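Local coordinates for protein probable zinc protease PqqL (Escherichia coli, PDB 6OFS) that is a periplasmic member of the M16 peptidase family that binds zinc and probably acts as a metalloendopeptidase cleaving peptides or proteins, at residues 260-265 with 429-434; 269-274 with 402-407; 291-296 with 466-471. One frame throughout, in Å; residues are numbered along the deposited sequence.

Contact 1: residues 260-265 with 429-434; sequences YYRLPM and DAFWEQ
In the mixed sheet of strands 242-248, 256-264, 303-314, 317-326 and 430-436, strands 256-264 and 430-436 run antiparallel, and Y260 meets F431 across them as a hydrogen-bonded pair. Y260 N donates to F431 O at 3.0 Å with an N-H...O angle of 174°, and F431 N returns a bond to Y260 O. One step on, Y261 faces A430 as a non-hydrogen-bonded pair, its ring carbon CD1 resting 3.7 Å from A430 CB. R262 N then bonds D429 O, one residue before strand 430-436 begins.

On the face bearing Y260 and F431, the two rings lie almost parallel, planes 7° apart, yet slid so far that they barely overlap. What sits over the F431 ring is Y260 CB, 3.6 Å from its centroid, a CH-pi contact; F431 reaches it because chi1 of 61° puts CG between its own backbone N and carbonyl carbon.

R262 bends at chi3, and its NE, with the acceptor in the guanidinium plane, makes a salt bridge to D429 OD1 at 2.8 Å, meeting that oxygen from above the carboxylate plane. R243 is a second cationic partner of OD1, and a water links D429 OD2 to R262 O. This buried ion pair lies where the pairing of two inner strands begins on the 430-436 side, within the alpha+beta fold of M16 domains.

Contact 2: residues 269-274 with 402-407; sequences NDEQSF and YQLSKR
F274 and E271, one turn apart at the start of helix 271-296, both touch helix 398-409, but in different ways. The close-set part belongs to F274. With CG anti to its N (chi1 179°), the ring is carried toward the other helix, where L404 CB stands over one face, offset toward the rim and 4.1 Å from F274 CZ. At the ring edge, in its plane, S405 OG lies 3.9 Å from F274 CZ; this hydroxyl is hydrogen-bonded to T401 O in its own helix, so it meets the phenyl only as a van der Waals neighbour. L404 and S405 are buried, and L408 of the same helix adds further cover to F274.

The looser side is ionic and partly exposed. E271, bent at chi2, and R407, bent at chi3, meet at about a right angle. R407 grips the carboxylate end-on with two nitrogens: NH1 to E271 OE1 at 3.0 Å through the syn lone pair, and NH2 to E271 OE2 at 3.0 Å. The second bond is the straighter, 156° at the hydrogen, and the planes of the two groups are 39° apart, so the bidentate pair is twisted.

Packed ring and marginal salt bridge together join the two helices. Just before E271, and apart from that helix-helix contact, D270 caps the helix: its OD1 accepts from S273 N at 2.9 Å and also from S273 OG, the Asp N-cap that starts helix 271-296.

Contact 3: residues 291-296 with 466-471; sequences LQERIQ and YVFPGR
R294, late in helix 271-296, lies along Y466 of the loop that leads from helix 448-459 to strand 485-492. Its CB leaves the helix with CG anti to the carbonyl carbon (chi1 -73°), which sends the chain past the tyrosine. R294 CG comes first, 3.6 Å from Y466 CE1. R294 CD stands over the face of the Y466 ring, 4.2 Å from the centroid and 20° off the normal, close enough for a CH-pi contact although displaced toward the rim. The chain then bends at chi3, NE turning to a long, weak ion pair with E341. At the tip, R294 NH1 lies 3.6 Å from Y466 CD1, which sits in the guanidinium plane at its edge. The two planes are 77° apart, so the guanidinium is not stacked flat on the phenol; NH1 has its salt bridge with E299.

Such packing joins the later part of a long helix of an M16 domain to the irregular linker that precedes the sheet containing strand 485-492, and it involves no hydrogen bond between the two segments.

E293 supplies the other half through its aliphatic carbons. Its CG is 3.5 Å from Y466 OH and 3.8 Å from F468 CE1, while P469 CD approaches E293 CG at 4.1 Å. F468 also packs against E354 and D357 of helix 352-371.

Along the chain the first segments come in the order 260-265, 269-274, 291-296, and their partners in the order 402-407 (contact 2), 429-434 (contact 1), 466-471. Contact 2 therefore falls within the span bridged by contact 1, whereas contact 3 alternates with both. Strand 256-264 runs on into helix 271-296, whose N-terminal end serves contact 2 and whose later part serves contact 3. The centres are 26 to 28 Å apart in every pairing, and contact 3 stays about 11 Å or more, nearest atoms, from the others. One strand-helix unit is tied at three separated places: to a sheet neighbour, to helix 398-409, and to the linker that continues toward the C-terminal half.

Contact 1: residues 260-265 with 429-434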
loop_
_atom_site.group_PDB
_atom_site.type_symbol
_atom_site.label_atom_id
_atom_site.label_comp_id
_atom_site.label_asym_id
_atom_site.label_seq_id
_atom_site.Cartn_x
_atom_site.Cartn_y
_atom_site.Cartn_z
ATOM N N TYR A 260 -10.267 30.258 7.489
ATOM C CA TYR A 260 -8.921 30.042 6.978
ATOM C C TYR A 260 -7.949 29.701 8.115
ATOM O O TYR A 260 -7.942 30.380 9.140
ATOM C CB TYR A 260 -8.428 31.315 6.305
ATOM C CG TYR A 260 -8.958 31.580 4.918
ATOM C CD1 TYR A 260 -10.202 32.175 4.729
ATOM C CD2 TYR A 260 -8.168 31.350 3.795
ATOM C CE1 TYR A 260 -10.670 32.487 3.455
ATOM C CE2 TYR A 260 -8.631 31.643 2.512
ATOM C CZ TYR A 260 -9.890 32.203 2.346
ATOM O OH TYR A 260 -10.358 32.492 1.089
ATOM N N TYR A 261 -7.126 28.655 7.921
ATOM C CA TYR A 261 -6.078 28.220 8.863
ATOM C C TYR A 261 -4.749 28.404 8.173
ATOM O O TYR A 261 -4.662 28.197 6.975
ATOM C CB TYR A 261 -6.219 26.735 9.287
ATOM C CG TYR A 261 -7.303 26.469 10.305
ATOM C CD1 TYR A 261 -7.127 26.804 11.644
ATOM C CD2 TYR A 261 -8.491 25.843 9.938
ATOM C CE1 TYR A 261 -8.134 26.584 12.584
ATOM C CE2 TYR A 261 -9.500 25.602 10.869
ATOM C CZ TYR A 261 -9.321 25.981 12.192
ATOM O OH TYR A 261 -10.313 25.744 13.119
ATOM N N ARG A 262 -3.726 28.814 8.909
ATOM C CA ARG A 262 -2.387 29.000 8.349
ATOM C C ARG A 262 -1.431 28.078 9.109
ATOM O O ARG A 262 -1.370 28.111 10.331
ATOM C CB ARG A 262 -1.950 30.466 8.400
ATOM C CG ARG A 262 -2.939 31.425 7.725
ATOM C CD ARG A 262 -2.371 32.809 7.501
ATOM N NE ARG A 262 -1.462 33.206 8.571
ATOM C CZ ARG A 262 -0.303 33.814 8.383
ATOM N NH1 ARG A 262 0.092 34.143 7.157
ATOM N NH2 ARG A 262 0.470 34.113 9.418
ATOM N N LEU A 263 -0.751 27.212 8.374
ATOM C CA LEU A 263 0.138 26.197 8.918
ATOM C C LEU A 263 1.334 25.969 7.976
ATOM O O LEU A 263 1.240 26.331 6.796
ATOM C CB LEU A 263 -0.665 24.882 9.114
ATOM C CG LEU A 263 -1.320 24.272 7.858
ATOM C CD1 LEU A 263 -1.272 22.767 7.901
ATOM C CD2 LEU A 263 -2.751 24.794 7.631
ATOM N N PRO A 264 2.438 25.336 8.461
ATOM C CA PRO A 264 3.589 25.080 7.579
ATOM C C PRO A 264 3.282 24.111 6.456
ATOM O O PRO A 264 2.401 23.257 6.557
ATOM C CB PRO A 264 4.632 24.481 8.525
ATOM C CG PRO A 264 4.206 24.901 9.909
ATOM C CD PRO A 264 2.720 24.862 9.835
ATOM N N MET A 265 4.028 24.242 5.380
ATOM C CA MET A 265 3.866 23.386 4.229
ATOM C C MET A 265 5.137 22.605 4.009
ATOM O O MET A 265 6.188 23.195 3.729
ATOM C CB MET A 265 3.504 24.217 3.009
ATOM C CG MET A 265 3.269 23.394 1.780
ATOM S SD MET A 265 2.758 24.434 0.409
ATOM C CE MET A 265 4.248 25.472 0.205
ATOM N N ASP A 429 -3.469 30.301 14.446
ATOM C CA ASP A 429 -3.219 31.095 13.247
ATOM C C ASP A 429 -4.375 30.819 12.276
ATOM O O ASP A 429 -4.334 29.892 11.440
ATOM C CB ASP A 429 -1.833 30.792 12.646
ATOM C CG ASP A 429 -1.273 31.855 11.718
ATOM O OD1 ASP A 429 -2.051 32.710 11.258
ATOM O OD2 ASP A 429 -0.059 31.812 11.433
ATOM N N ALA A 430 -5.453 31.602 12.472
ATOM C CA ALA A 430 -6.694 31.459 11.730
ATOM C C ALA A 430 -7.438 32.770 11.642
ATOM O O ALA A 430 -7.226 33.650 12.472
ATOM C CB ALA A 430 -7.580 30.414 12.421
ATOM N N PHE A 431 -8.353 32.880 10.669
ATOM C CA PHE A 431 -9.222 34.050 10.515
ATOM C C PHE A 431 -10.540 33.694 9.863
ATOM O O PHE A 431 -10.597 32.858 8.953
ATOM C CB PHE A 431 -8.543 35.230 9.780
ATOM C CG PHE A 431 -8.081 34.962 8.365
ATOM C CD1 PHE A 431 -6.806 34.466 8.113
ATOM C CD2 PHE A 431 -8.900 35.260 7.279
ATOM C CE1 PHE A 431 -6.369 34.242 6.795
ATOM C CE2 PHE A 431 -8.473 35.015 5.968
ATOM C CZ PHE A 431 -7.210 34.519 5.734
ATOM N N TRP A 432 -11.597 34.347 10.338
ATOM C CA TRP A 432 -12.944 34.218 9.794
ATOM C C TRP A 432 -13.156 35.304 8.737
ATOM O O TRP A 432 -12.787 36.467 8.948
ATOM C CB TRP A 432 -13.979 34.332 10.907
ATOM C CG TRP A 432 -14.073 33.094 11.747
ATOM C CD1 TRP A 432 -13.458 32.858 12.943
ATOM C CD2 TRP A 432 -14.841 31.925 11.451
ATOM N NE1 TRP A 432 -13.804 31.613 13.415
ATOM C CE2 TRP A 432 -14.665 31.024 12.529
ATOM C CE3 TRP A 432 -15.693 31.563 10.393
ATOM C CZ2 TRP A 432 -15.294 29.780 12.571
ATOM C CZ3 TRP A 432 -16.324 30.334 10.440
ATOM C CH2 TRP A 432 -16.112 29.450 11.511
ATOM N N GLU A 433 -13.721 34.924 7.595
ATOM C CA GLU A 433 -13.940 35.876 6.520
ATOM C C GLU A 433 -15.314 35.730 5.918
ATOM O O GLU A 433 -15.680 34.638 5.473
ATOM C CB GLU A 433 -12.863 35.714 5.439
ATOM C CG GLU A 433 -12.978 36.736 4.329
ATOM C CD GLU A 433 -12.180 36.342 3.110
ATOM O OE1 GLU A 433 -10.967 36.655 3.085
ATOM O OE2 GLU A 433 -12.761 35.731 2.181
ATOM N N GLN A 434 -16.067 36.839 5.875
ATOM C CA GLN A 434 -17.383 36.839 5.251
ATOM C C GLN A 434 -17.353 37.667 3.985
ATOM O O GLN A 434 -16.608 38.649 3.895
ATOM C CB GLN A 434 -18.460 37.350 6.201
ATOM C CG GLN A 434 -18.952 36.305 7.180
ATOM C CD GLN A 434 -19.818 36.932 8.240
ATOM O OE1 GLN A 434 -21.036 36.722 8.284
ATOM N NE2 GLN A 434 -19.212 37.731 9.110
HETATM O O HOH W 1 0.876 28.856 11.988
#

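Contact 2: residues 269-274 with 402-407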
loop_
_atom_site.group_PDB
_atom_site.type_symbol
_atom_site.label_atom_id
_atom_site.label_comp_id
_atom_site.label_asym_id
_atom_site.label_seq_id
_atom_site.Cartn_x
_atom_site.Cartn_y
_atom_site.Cartn_z
ATOM N N ASN A 269 9.726 14.994 -0.196
ATOM C CA ASN A 269 11.029 14.484 -0.656
ATOM C C ASN A 269 11.431 13.121 -0.012
ATOM O O ASN A 269 12.518 12.599 -0.282
ATOM C CB ASN A 269 12.109 15.557 -0.459
ATOM C CG ASN A 269 12.226 16.091 0.944
ATOM O OD1 ASN A 269 11.548 15.645 1.885
ATOM N ND2 ASN A 269 13.101 17.067 1.112
ATOM N N ASP A 270 10.547 12.550 0.820
ATOM C CA ASP A 270 10.732 11.267 1.499
ATOM C C ASP A 270 9.372 10.636 1.804
ATOM O O ASP A 270 8.349 11.226 1.456
ATOM C CB ASP A 270 11.618 11.401 2.758
ATOM C CG ASP A 270 11.233 12.468 3.763
ATOM O OD1 ASP A 270 10.024 12.628 4.030
ATOM O OD2 ASP A 270 12.145 13.109 4.324
ATOM N N GLU A 271 9.357 9.440 2.428
ATOM C CA GLU A 271 8.134 8.693 2.753
ATOM C C GLU A 271 7.290 9.421 3.798
ATOM O O GLU A 271 6.076 9.557 3.618
ATOM C CB GLU A 271 8.446 7.253 3.228
ATOM C CG GLU A 271 9.583 6.550 2.493
ATOM C CD GLU A 271 9.282 5.276 1.726
ATOM O OE1 GLU A 271 8.621 4.366 2.281
ATOM O OE2 GLU A 271 9.757 5.176 0.571
ATOM N N GLN A 272 7.938 9.895 4.883
ATOM C CA GLN A 272 7.306 10.611 5.992
ATOM C C GLN A 272 6.514 11.841 5.486
ATOM O O GLN A 272 5.309 11.922 5.730
ATOM C CB GLN A 272 8.379 11.003 7.022
ATOM C CG GLN A 272 7.847 11.612 8.310
ATOM C CD GLN A 272 8.526 12.930 8.604
ATOM O OE1 GLN A 272 8.234 13.964 7.981
ATOM N NE2 GLN A 272 9.450 12.919 9.559
ATOM N N SER A 273 7.185 12.755 4.746
ATOM C CA SER A 273 6.603 13.976 4.186
ATOM C C SER A 273 5.574 13.693 3.102
ATOM O O SER A 273 4.636 14.484 2.946
ATOM C CB SER A 273 7.685 14.918 3.674
ATOM O OG SER A 273 8.413 14.303 2.628
ATOM N N PHE A 274 5.717 12.563 2.373
ATOM C CA PHE A 274 4.731 12.166 1.362
ATOM C C PHE A 274 3.384 11.986 2.063
ATOM O O PHE A 274 2.386 12.566 1.632
ATOM C CB PHE A 274 5.145 10.863 0.649
ATOM C CG PHE A 274 4.157 10.382 -0.387
ATOM C CD1 PHE A 274 3.113 9.527 -0.036
ATOM C CD2 PHE A 274 4.261 10.790 -1.709
ATOM C CE1 PHE A 274 2.180 9.100 -0.986
ATOM C CE2 PHE A 274 3.333 10.350 -2.668
ATOM C CZ PHE A 274 2.290 9.521 -2.295
ATOM N N TYR A 402 1.388 6.059 -8.309
ATOM C CA TYR A 402 0.389 5.011 -8.082
ATOM C C TYR A 402 0.897 3.975 -7.068
ATOM O O TYR A 402 0.133 3.569 -6.196
ATOM C CB TYR A 402 -0.016 4.368 -9.421
ATOM C CG TYR A 402 -1.038 3.252 -9.321
ATOM C CD1 TYR A 402 -2.391 3.531 -9.144
ATOM C CD2 TYR A 402 -0.660 1.921 -9.469
ATOM C CE1 TYR A 402 -3.333 2.507 -9.043
ATOM C CE2 TYR A 402 -1.596 0.891 -9.398
ATOM C CZ TYR A 402 -2.929 1.187 -9.170
ATOM O OH TYR A 402 -3.844 0.165 -9.093
ATOM N N GLN A 403 2.191 3.594 -7.154
ATOM C CA GLN A 403 2.848 2.637 -6.248
ATOM C C GLN A 403 3.020 3.198 -4.850
ATOM O O GLN A 403 2.680 2.517 -3.883
ATOM C CB GLN A 403 4.224 2.213 -6.782
ATOM C CG GLN A 403 4.195 1.116 -7.839
ATOM C CD GLN A 403 5.575 0.904 -8.429
ATOM O OE1 GLN A 403 6.520 0.491 -7.742
ATOM N NE2 GLN A 403 5.727 1.193 -9.718
ATOM N N LEU A 404 3.576 4.429 -4.739
ATOM C CA LEU A 404 3.820 5.107 -3.460
ATOM C C LEU A 404 2.534 5.382 -2.708
ATOM O O LEU A 404 2.514 5.243 -1.489
ATOM C CB LEU A 404 4.613 6.406 -3.652
ATOM C CG LEU A 404 6.112 6.252 -3.925
ATOM C CD1 LEU A 404 6.700 7.545 -4.459
ATOM C CD2 LEU A 404 6.868 5.802 -2.684
ATOM N N SER A 405 1.460 5.746 -3.439
ATOM C CA SER A 405 0.142 6.029 -2.882
ATOM C C SER A 405 -0.435 4.804 -2.179
ATOM O O SER A 405 -0.660 4.886 -0.972
ATOM C CB SER A 405 -0.818 6.524 -3.961
ATOM O OG SER A 405 -0.441 7.800 -4.448
ATOM N N LYS A 406 -0.608 3.652 -2.904
ATOM C CA LYS A 406 -1.165 2.422 -2.329
ATOM C C LYS A 406 -0.340 1.885 -1.169
ATOM O O LYS A 406 -0.924 1.434 -0.181
ATOM C CB LYS A 406 -1.445 1.327 -3.374
ATOM C CG LYS A 406 -0.238 0.846 -4.198
ATOM C CD LYS A 406 -0.483 -0.488 -4.942
ATOM C CE LYS A 406 -1.436 -0.394 -6.115
ATOM N NZ LYS A 406 -1.184 -1.465 -7.117
ATOM N N ARG A 407 0.987 2.021 -1.228
ATOM C CA ARG A 407 1.823 1.538 -0.144
ATOM C C ARG A 407 1.827 2.456 1.092
ATOM O O ARG A 407 1.663 1.979 2.223
ATOM C CB ARG A 407 3.244 1.252 -0.650
ATOM C CG ARG A 407 4.223 0.802 0.428
ATOM C CD ARG A 407 5.534 0.312 -0.153
ATOM N NE ARG A 407 6.378 1.384 -0.699
ATOM C CZ ARG A 407 7.289 2.065 -0.005
ATOM N NH1 ARG A 407 7.452 1.838 1.297
ATOM N NH2 ARG A 407 8.033 2.986 -0.603
#

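Contact 3: residues 291-296 with 466-471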
loop_
_atom_site.group_PDB
_atom_site.type_symbol
_atom_site.label_atom_id
_atom_site.label_comp_id
_atom_site.label_asym_id
_atom_site.label_seq_id
_atom_site.Cartn_x
_atom_site.Cartn_y
_atom_site.Cartn_z
ATOM N N LEU A 291 -19.583 16.992 2.065
ATOM C CA LEU A 291 -20.413 18.147 1.759
ATOM C C LEU A 291 -21.242 17.958 0.490
ATOM O O LEU A 291 -22.441 18.276 0.487
ATOM C CB LEU A 291 -19.584 19.425 1.713
ATOM C CG LEU A 291 -20.362 20.674 2.058
ATOM C CD1 LEU A 291 -20.426 20.895 3.582
ATOM C CD2 LEU A 291 -19.799 21.870 1.345
ATOM N N GLN A 292 -20.621 17.383 -0.565
ATOM C CA GLN A 292 -21.308 17.091 -1.826
ATOM C C GLN A 292 -22.443 16.098 -1.587
ATOM O O GLN A 292 -23.563 16.313 -2.056
ATOM C CB GLN A 292 -20.325 16.583 -2.896
ATOM C CG GLN A 292 -19.466 17.667 -3.557
ATOM C CD GLN A 292 -20.053 19.062 -3.492
ATOM O OE1 GLN A 292 -19.626 19.897 -2.682
ATOM N NE2 GLN A 292 -21.046 19.342 -4.337
ATOM N N GLU A 293 -22.161 15.067 -0.768
ATOM C CA GLU A 293 -23.102 14.023 -0.380
ATOM C C GLU A 293 -24.281 14.560 0.452
ATOM O O GLU A 293 -25.390 14.026 0.341
ATOM C CB GLU A 293 -22.369 12.867 0.319
ATOM C CG GLU A 293 -23.056 11.514 0.189
ATOM C CD GLU A 293 -23.671 11.214 -1.167
ATOM O OE1 GLU A 293 -22.911 11.101 -2.157
ATOM O OE2 GLU A 293 -24.918 11.117 -1.239
ATOM N N ARG A 294 -24.052 15.630 1.245
ATOM C CA ARG A 294 -25.101 16.254 2.064
ATOM C C ARG A 294 -25.938 17.268 1.264
ATOM O O ARG A 294 -27.039 17.600 1.679
ATOM C CB ARG A 294 -24.522 16.883 3.338
ATOM C CG ARG A 294 -24.087 15.865 4.385
ATOM C CD ARG A 294 -23.554 16.506 5.659
ATOM N NE ARG A 294 -24.492 17.478 6.231
ATOM C CZ ARG A 294 -25.446 17.184 7.110
ATOM N NH1 ARG A 294 -25.598 15.940 7.547
ATOM N NH2 ARG A 294 -26.257 18.134 7.558
ATOM N N ILE A 295 -25.421 17.752 0.126
ATOM C CA ILE A 295 -26.132 18.682 -0.751
ATOM C C ILE A 295 -27.015 17.859 -1.693
ATOM O O ILE A 295 -28.207 18.151 -1.826
ATOM C CB ILE A 295 -25.133 19.643 -1.487
ATOM C CG1 ILE A 295 -24.782 20.847 -0.582
ATOM C CG2 ILE A 295 -25.654 20.132 -2.856
ATOM C CD1 ILE A 295 -23.367 21.359 -0.712
ATOM N N GLN A 296 -26.425 16.807 -2.303
ATOM C CA GLN A 296 -27.073 15.901 -3.246
ATOM C C GLN A 296 -28.245 15.110 -2.638
ATOM O O GLN A 296 -29.178 14.758 -3.366
ATOM C CB GLN A 296 -26.040 14.969 -3.903
ATOM C CG GLN A 296 -25.529 15.495 -5.244
ATOM C CD GLN A 296 -24.050 15.821 -5.242
ATOM O OE1 GLN A 296 -23.189 14.941 -5.391
ATOM N NE2 GLN A 296 -23.721 17.101 -5.096
ATOM N N TYR A 466 -22.732 11.571 11.399
ATOM C CA TYR A 466 -23.139 11.513 10.003
ATOM C C TYR A 466 -22.855 10.148 9.454
ATOM O O TYR A 466 -21.706 9.707 9.448
ATOM C CB TYR A 466 -22.468 12.613 9.151
ATOM C CG TYR A 466 -22.774 12.496 7.675
ATOM C CD1 TYR A 466 -24.054 12.740 7.187
ATOM C CD2 TYR A 466 -21.792 12.110 6.770
ATOM C CE1 TYR A 466 -24.353 12.593 5.836
ATOM C CE2 TYR A 466 -22.074 11.975 5.412
ATOM C CZ TYR A 466 -23.358 12.219 4.947
ATOM O OH TYR A 466 -23.648 12.088 3.606
ATOM N N VAL A 467 -23.908 9.480 8.993
ATOM C CA VAL A 467 -23.789 8.156 8.391
ATOM C C VAL A 467 -23.499 8.308 6.888
ATOM O O VAL A 467 -24.367 8.761 6.130
ATOM C CB VAL A 467 -24.985 7.199 8.729
ATOM C CG1 VAL A 467 -25.101 6.973 10.239
ATOM C CG2 VAL A 467 -26.315 7.705 8.165
ATOM N N PHE A 468 -22.256 8.019 6.474
ATOM C CA PHE A 468 -21.922 8.118 5.053
ATOM C C PHE A 468 -22.398 6.864 4.314
ATOM O O PHE A 468 -22.064 5.755 4.744
ATOM C CB PHE A 468 -20.424 8.348 4.818
ATOM C CG PHE A 468 -20.021 8.463 3.361
ATOM C CD1 PHE A 468 -20.230 9.646 2.653
ATOM C CD2 PHE A 468 -19.393 7.402 2.709
ATOM C CE1 PHE A 468 -19.860 9.748 1.304
ATOM C CE2 PHE A 468 -19.020 7.506 1.363
ATOM C CZ PHE A 468 -19.260 8.675 0.668
ATOM N N PRO A 469 -23.151 7.028 3.193
ATOM C CA PRO A 469 -23.644 5.852 2.446
ATOM C C PRO A 469 -22.606 4.752 2.203
ATOM O O PRO A 469 -22.781 3.640 2.711
ATOM C CB PRO A 469 -24.178 6.441 1.131
ATOM C CG PRO A 469 -24.421 7.859 1.397
ATOM C CD PRO A 469 -23.622 8.294 2.586
ATOM N N GLY A 470 -21.537 5.067 1.473
ATOM C CA GLY A 470 -20.502 4.091 1.156
ATOM C C GLY A 470 -20.812 3.387 -0.146
ATOM O O GLY A 470 -21.945 2.938 -0.366
ATOM N N ARG A 471 -19.808 3.312 -1.026
ATOM C CA ARG A 471 -19.937 2.729 -2.356
ATOM C C ARG A 471 -20.284 1.261 -2.345
ATOM O O ARG A 471 -19.859 0.536 -1.442
ATOM C CB ARG A 471 -18.676 2.994 -3.200
ATOM C CG ARG A 471 -17.484 2.093 -2.892
ATOM C CD ARG A 471 -16.237 2.523 -3.649
ATOM N NE ARG A 471 -15.240 1.452 -3.721
ATOM C CZ ARG A 471 -14.329 1.201 -2.786
ATOM N NH1 ARG A 471 -13.466 0.204 -2.942
ATOM N NH2 ARG A 471 -14.271 1.950 -1.687
#